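Local coordinates for protein cadherin-related family member 2 (Mus musculus, PDB 5CYX) that probably forms calcium-dependent heterophilic complexes with CDHR5 on adjacent microvilli and so controls microvillar packing at the apical surface of epithelial cells, at residues I213-L218 / L307-Q312; P220-E225 / V300-K305. One frame throughout, in Å; residues are numbered along the deposited sequence.

Contact 1 of 2, residues I213-L218 / L307-Q312; sequences IDEPDL and LNIYGQ. With CA (calcium ion), chain E; CA (calcium ion), chain F.
I309 donates its backbone N to P216 O, 3.0 Å away, and the bond is fairly straight at 156°. It comes nearly end-on to the carbonyl. The I309 side chain spreads beside it. Branch CG2 lies 3.8 Å from CD of the P216 ring and also reaches CB of E215. The other branch ends in CD1, 3.9 Å from CB of D217. CG1 sits between the backbone N and the carbonyl carbon (chi1 59°), which lets the two branches cover different residues of 213-218.

A type I turn from N308 to G311 presents I309. N308 OD1 receives Q312 N at 3.0 Å, from well above the carbonyl plane, and more weakly Y310 N. N308 CB touches P216 O at 3.2 Å.

Segment 213-218 runs from the end of strand 206-213 into the linker between the second and third cadherin repeats. One calcium ion is bound by D214 OD1, E215 O and D217 OD1, with E116, D250 and a water. L218 O binds a second. P216 stands where the preceding linker has N99, a calcium ligand, but has no side-chain oxygen for a metal. Loop 307-312 gives neither ion a ligand, so it meets the linker without direct metal coordination.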
loop_
_atom_site.group_PDB
_atom_site.type_symbol
_atom_site.label_atom_id
_atom_site.label_comp_id
_atom_site.label_asym_id
_atom_site.label_seq_id
_atom_site.Cartn_x
_atom_site.Cartn_y
_atom_site.Cartn_z
ATOM N N ILE A 213 11.934 5.050 18.277
ATOM C CA ILE A 213 13.100 5.840 18.635
ATOM C C ILE A 213 12.709 7.299 18.693
ATOM O O ILE A 213 12.116 7.871 17.742
ATOM C CB ILE A 213 14.212 5.654 17.575
ATOM C CG1 ILE A 213 14.744 4.220 17.610
ATOM C CG2 ILE A 213 15.347 6.675 17.722
ATOM C CD1 ILE A 213 15.602 3.889 16.383
ATOM N N ASP A 214 13.031 7.917 19.812
ATOM C CA ASP A 214 12.703 9.307 20.049
ATOM C C ASP A 214 13.682 10.169 19.248
ATOM O O ASP A 214 14.925 9.962 19.297
ATOM C CB ASP A 214 12.767 9.643 21.538
ATOM C CG ASP A 214 12.046 10.931 21.887
ATOM O OD1 ASP A 214 11.413 11.617 20.974
ATOM O OD2 ASP A 214 12.095 11.239 23.088
ATOM N N GLU A 215 13.110 11.105 18.483
ATOM C CA GLU A 215 13.912 12.044 17.700
ATOM C C GLU A 215 13.697 13.468 18.203
ATOM O O GLU A 215 12.684 13.741 18.789
ATOM C CB GLU A 215 13.566 11.939 16.231
ATOM C CG GLU A 215 13.993 10.627 15.583
ATOM C CD GLU A 215 13.615 10.633 14.097
ATOM O OE1 GLU A 215 12.444 10.374 13.720
ATOM O OE2 GLU A 215 14.495 10.939 13.293
ATOM N N PRO A 216 14.687 14.354 18.025
ATOM C CA PRO A 216 14.585 15.653 18.665
ATOM C C PRO A 216 13.669 16.602 17.881
ATOM O O PRO A 216 14.118 17.259 16.948
ATOM C CB PRO A 216 16.022 16.140 18.703
ATOM C CG PRO A 216 16.701 15.447 17.564
ATOM C CD PRO A 216 16.021 14.118 17.431
ATOM N N ASP A 217 12.389 16.619 18.252
ATOM C CA ASP A 217 11.421 17.501 17.602
ATOM C C ASP A 217 10.407 18.120 18.546
ATOM O O ASP A 217 9.377 18.573 18.093
ATOM C CB ASP A 217 10.667 16.711 16.524
ATOM C CG ASP A 217 9.847 15.548 17.090
ATOM O OD1 ASP A 217 9.946 15.160 18.294
ATOM O OD2 ASP A 217 9.086 15.003 16.284
ATOM N N LEU A 218 10.701 18.139 19.839
ATOM C CA LEU A 218 9.885 18.826 20.800
ATOM C C LEU A 218 10.791 19.801 21.518
ATOM O O LEU A 218 11.945 19.466 21.913
ATOM C CB LEU A 218 9.262 17.821 21.761
ATOM C CG LEU A 218 8.257 16.846 21.150
ATOM C CD1 LEU A 218 7.888 15.789 22.167
ATOM C CD2 LEU A 218 6.995 17.600 20.722
ATOM N N LEU A 307 20.717 20.695 17.606
ATOM C CA LEU A 307 19.673 21.197 16.726
ATOM C C LEU A 307 18.618 20.132 16.600
ATOM O O LEU A 307 18.903 18.954 16.725
ATOM C CB LEU A 307 20.237 21.559 15.335
ATOM C CG LEU A 307 21.342 22.635 15.300
ATOM C CD1 LEU A 307 21.825 22.835 13.871
ATOM C CD2 LEU A 307 20.901 23.957 15.905
ATOM N N ASN A 308 17.400 20.554 16.329
ATOM C CA ASN A 308 16.311 19.628 16.112
ATOM C C ASN A 308 16.435 18.940 14.753
ATOM O O ASN A 308 17.359 19.223 14.001
ATOM C CB ASN A 308 14.953 20.315 16.373
ATOM C CG ASN A 308 14.565 21.379 15.323
ATOM O OD1 ASN A 308 15.084 21.444 14.202
ATOM N ND2 ASN A 308 13.606 22.190 15.696
ATOM N N ILE A 309 15.528 18.019 14.464
ATOM C CA ILE A 309 15.514 17.295 13.185
ATOM C C ILE A 309 15.459 18.179 11.931
ATOM O O ILE A 309 15.882 17.745 10.874
ATOM C CB ILE A 309 14.343 16.282 13.079
ATOM C CG1 ILE A 309 12.969 16.953 13.236
ATOM C CG2 ILE A 309 14.497 15.181 14.113
ATOM C CD1 ILE A 309 11.831 16.019 12.904
ATOM N N TYR A 310 14.931 19.391 12.056
ATOM C CA TYR A 310 14.860 20.327 10.939
ATOM C C TYR A 310 16.085 21.234 10.853
ATOM O O TYR A 310 16.072 22.183 10.075
ATOM C CB TYR A 310 13.618 21.217 11.057
ATOM C CG TYR A 310 12.316 20.490 11.300
ATOM C CD1 TYR A 310 11.921 19.416 10.496
ATOM C CD2 TYR A 310 11.461 20.897 12.326
ATOM C CE1 TYR A 310 10.718 18.754 10.726
ATOM C CE2 TYR A 310 10.253 20.254 12.560
ATOM C CZ TYR A 310 9.883 19.190 11.761
ATOM O OH TYR A 310 8.679 18.576 12.014
ATOM N N GLY A 311 17.129 20.967 11.644
ATOM C CA GLY A 311 18.328 21.782 11.638
ATOM C C GLY A 311 18.184 23.150 12.281
ATOM O O GLY A 311 18.936 24.062 11.954
ATOM N N GLN A 312 17.251 23.300 13.219
ATOM C CA GLN A 312 17.066 24.569 13.918
ATOM C C GLN A 312 17.203 24.420 15.427
ATOM O O GLN A 312 17.188 23.319 15.959
ATOM C CB GLN A 312 15.682 25.125 13.628
ATOM C CG GLN A 312 15.349 25.285 12.155
ATOM C CD GLN A 312 13.856 25.455 11.929
ATOM O OE1 GLN A 312 13.409 26.496 11.452
ATOM N NE2 GLN A 312 13.068 24.433 12.293
HETATM CA CA CA E . 10.644 13.463 19.782
HETATM CA CA CA F . 14.015 18.467 22.175
HETATM O O HOH W 1 8.457 12.797 20.427
HETATM O O HOH W 2 14.288 19.203 19.754
HETATM O O HOH W 3 15.819 16.750 21.999
#

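Contact 2 of 2, residues P220-E225 / V300-K305. With CA (calcium ion), chain F.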
loop_
_atom_site.group_PDB
_atom_site.type_symbol
_atom_site.label_atom_id
_atom_site.label_comp_id
_atom_site.label_asym_id
_atom_site.label_seq_id
_atom_site.Cartn_x
_atom_site.Cartn_y
_atom_site.Cartn_z
ATOM N N PRO A 220 12.145 22.411 24.545
ATOM C CA PRO A 220 12.247 22.341 26.009
ATOM C C PRO A 220 11.163 23.119 26.745
ATOM O O PRO A 220 10.659 24.097 26.212
ATOM C CB PRO A 220 13.591 22.994 26.287
ATOM C CG PRO A 220 13.741 23.965 25.176
ATOM C CD PRO A 220 13.196 23.265 23.967
ATOM N N ARG A 221 10.839 22.700 27.968
ATOM C CA ARG A 221 9.823 23.370 28.809
ATOM C C ARG A 221 10.331 23.699 30.203
ATOM O O ARG A 221 10.865 22.839 30.906
ATOM C CB ARG A 221 8.610 22.476 28.978
ATOM C CG ARG A 221 7.723 22.434 27.766
ATOM C CD ARG A 221 6.708 21.312 27.908
ATOM N NE ARG A 221 5.404 21.692 27.359
ATOM C CZ ARG A 221 4.531 22.541 27.921
ATOM N NH1 ARG A 221 3.388 22.799 27.294
ATOM N NH2 ARG A 221 4.786 23.148 29.083
ATOM N N PHE A 222 10.110 24.932 30.623
ATOM C CA PHE A 222 10.436 25.328 31.983
ATOM C C PHE A 222 9.628 24.529 33.003
ATOM O O PHE A 222 8.505 24.132 32.744
ATOM C CB PHE A 222 10.206 26.822 32.171
ATOM C CG PHE A 222 11.244 27.658 31.500
ATOM C CD1 PHE A 222 12.441 27.947 32.147
ATOM C CD2 PHE A 222 11.043 28.132 30.208
ATOM C CE1 PHE A 222 13.405 28.705 31.524
ATOM C CE2 PHE A 222 12.027 28.878 29.570
ATOM C CZ PHE A 222 13.200 29.170 30.233
ATOM N N ILE A 223 10.235 24.284 34.153
ATOM C CA ILE A 223 9.622 23.508 35.228
ATOM C C ILE A 223 8.431 24.238 35.868
ATOM O O ILE A 223 7.456 23.602 36.236
ATOM C CB ILE A 223 10.713 23.148 36.291
ATOM C CG1 ILE A 223 11.738 22.182 35.685
ATOM C CG2 ILE A 223 10.116 22.549 37.559
ATOM C CD1 ILE A 223 11.141 20.991 34.957
ATOM N N ARG A 224 8.516 25.562 35.983
ATOM C CA ARG A 224 7.496 26.357 36.672
ATOM C C ARG A 224 6.931 27.408 35.748
ATOM O O ARG A 224 7.624 27.912 34.872
ATOM C CB ARG A 224 8.103 27.044 37.892
ATOM C CG ARG A 224 8.795 26.080 38.833
ATOM C CD ARG A 224 9.107 26.736 40.161
ATOM N NE ARG A 224 9.623 25.763 41.122
ATOM C CZ ARG A 224 9.844 26.005 42.416
ATOM N NH1 ARG A 224 9.600 27.205 42.948
ATOM N NH2 ARG A 224 10.314 25.027 43.191
ATOM N N GLU A 225 5.662 27.738 35.956
ATOM C CA GLU A 225 5.017 28.815 35.213
ATOM C C GLU A 225 5.417 30.182 35.770
ATOM O O GLU A 225 5.412 31.205 35.053
ATOM C CB GLU A 225 3.516 28.640 35.277
ATOM C CG GLU A 225 2.748 29.698 34.497
ATOM C CD GLU A 225 1.249 29.522 34.593
ATOM O OE1 GLU A 225 0.539 30.545 34.652
ATOM O OE2 GLU A 225 0.780 28.365 34.609
ATOM N N VAL A 300 14.302 34.982 30.103
ATOM C CA VAL A 300 15.231 33.888 29.999
ATOM C C VAL A 300 14.808 32.954 28.860
ATOM O O VAL A 300 13.639 32.525 28.757
ATOM C CB VAL A 300 15.336 33.121 31.332
ATOM C CG1 VAL A 300 16.168 31.855 31.174
ATOM C CG2 VAL A 300 15.956 34.011 32.393
ATOM N N THR A 301 15.796 32.635 28.029
ATOM C CA THR A 301 15.629 31.752 26.890
ATOM C C THR A 301 16.467 30.518 27.175
ATOM O O THR A 301 17.617 30.648 27.558
ATOM C CB THR A 301 16.114 32.435 25.597
ATOM O OG1 THR A 301 15.268 33.554 25.326
ATOM C CG2 THR A 301 16.085 31.495 24.414
ATOM N N ALA A 302 15.848 29.346 27.042
ATOM C CA ALA A 302 16.491 28.057 27.190
ATOM C C ALA A 302 16.605 27.464 25.805
ATOM O O ALA A 302 15.650 27.467 25.062
ATOM C CB ALA A 302 15.655 27.150 28.082
ATOM N N THR A 303 17.770 26.929 25.481
ATOM C CA THR A 303 18.070 26.386 24.161
ATOM C C THR A 303 18.754 25.029 24.358
ATOM O O THR A 303 19.721 24.915 25.123
ATOM C CB THR A 303 19.027 27.322 23.390
ATOM O OG1 THR A 303 18.525 28.662 23.407
ATOM C CG2 THR A 303 19.197 26.886 21.971
ATOM N N GLU A 304 18.251 24.009 23.670
ATOM C CA GLU A 304 18.870 22.701 23.667
ATOM C C GLU A 304 20.224 22.809 22.997
ATOM O O GLU A 304 20.454 23.686 22.179
ATOM C CB GLU A 304 17.982 21.665 22.988
ATOM C CG GLU A 304 16.723 21.395 23.803
ATOM C CD GLU A 304 15.734 20.437 23.166
ATOM O OE1 GLU A 304 16.084 19.677 22.261
ATOM O OE2 GLU A 304 14.591 20.371 23.628
ATOM N N LYS A 305 21.131 21.925 23.356
ATOM C CA LYS A 305 22.486 22.025 22.839
ATOM C C LYS A 305 22.579 21.558 21.408
ATOM O O LYS A 305 23.346 22.101 20.644
ATOM C CB LYS A 305 23.465 21.278 23.735
ATOM C CG LYS A 305 23.762 22.054 25.018
ATOM C CD LYS A 305 25.025 21.583 25.744
ATOM C CE LYS A 305 26.300 22.063 25.081
ATOM N NZ LYS A 305 27.489 21.484 25.776
HETATM CA CA CA F . 14.015 18.467 22.175
HETATM O O HOH W 2 14.288 19.203 19.754
HETATM O O HOH W 3 15.819 16.750 21.999
#
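E304 OE2 binds a calcium ion at 2.5 Å and also lies against P220, with CD of the proline ring 3.2 Å away. E304 OE1 holds the same ion at 2.4 Å. The carboxylate is therefore a bidentate ligand, and this fixes its rotation. Two waters, L218 O, D248 and D250 complete the site. The side chain runs extended beyond CG (chi2 177°), which carries the carboxylate out to the ion. P220 N is also close to E304 OE2 but has no hydrogen to give, so this is packing and not a hydrogen bond. The negative charge is probably balanced mainly by the metal.

The third cadherin repeat is a beta sandwich, and this contact spans its two sheets at the end near the linker. Strand 220-222 is an outermost strand of one sheet, beside strand 240-248. Strand 295-304 lies inside the other, between 257-264 and 315-324. The axes of strands 220-222 and 300-304 approach to 7.8 Å, and their directions differ by 147°. This is face-to-face packing of sheets rather than strand pairing.

Further in, F222 reaches between the sheets. Its CG stands anti to the carbonyl carbon (chi1 -73°), and the ring reaches across with its far end. F222 CZ comes 3.8 Å from A302 CB, and 4.1 Å from V300 CG1. F222 CZ also lies 3.7 Å from V300 O. The ring meets A302 CB and V300 O obliquely. F222 touches A246 on its own sheet and M318 on the opposite one. A302 also packs on V257, Y259 and A246.

Contact 1 lies at the surface, where the linker meets a loop of the third repeat. Contact 2 is buried inside the third repeat. Their chemistry follows their place. Contact 1 crosses by a backbone hydrogen bond beside an isoleucine, while contact 2 relies on apolar packing between sheets and a metal-held carboxylate. One calcium ion serves both: L218 O comes from segment 213-218 and the E304 carboxylate from segment 300-305. Two waters on this ion are also common to both. Segments 307-312 and 300-305 are close in sequence, one a loop and the other largely the strand before it. Along the chain, contact 2 is nested within the loop closed by contact 1.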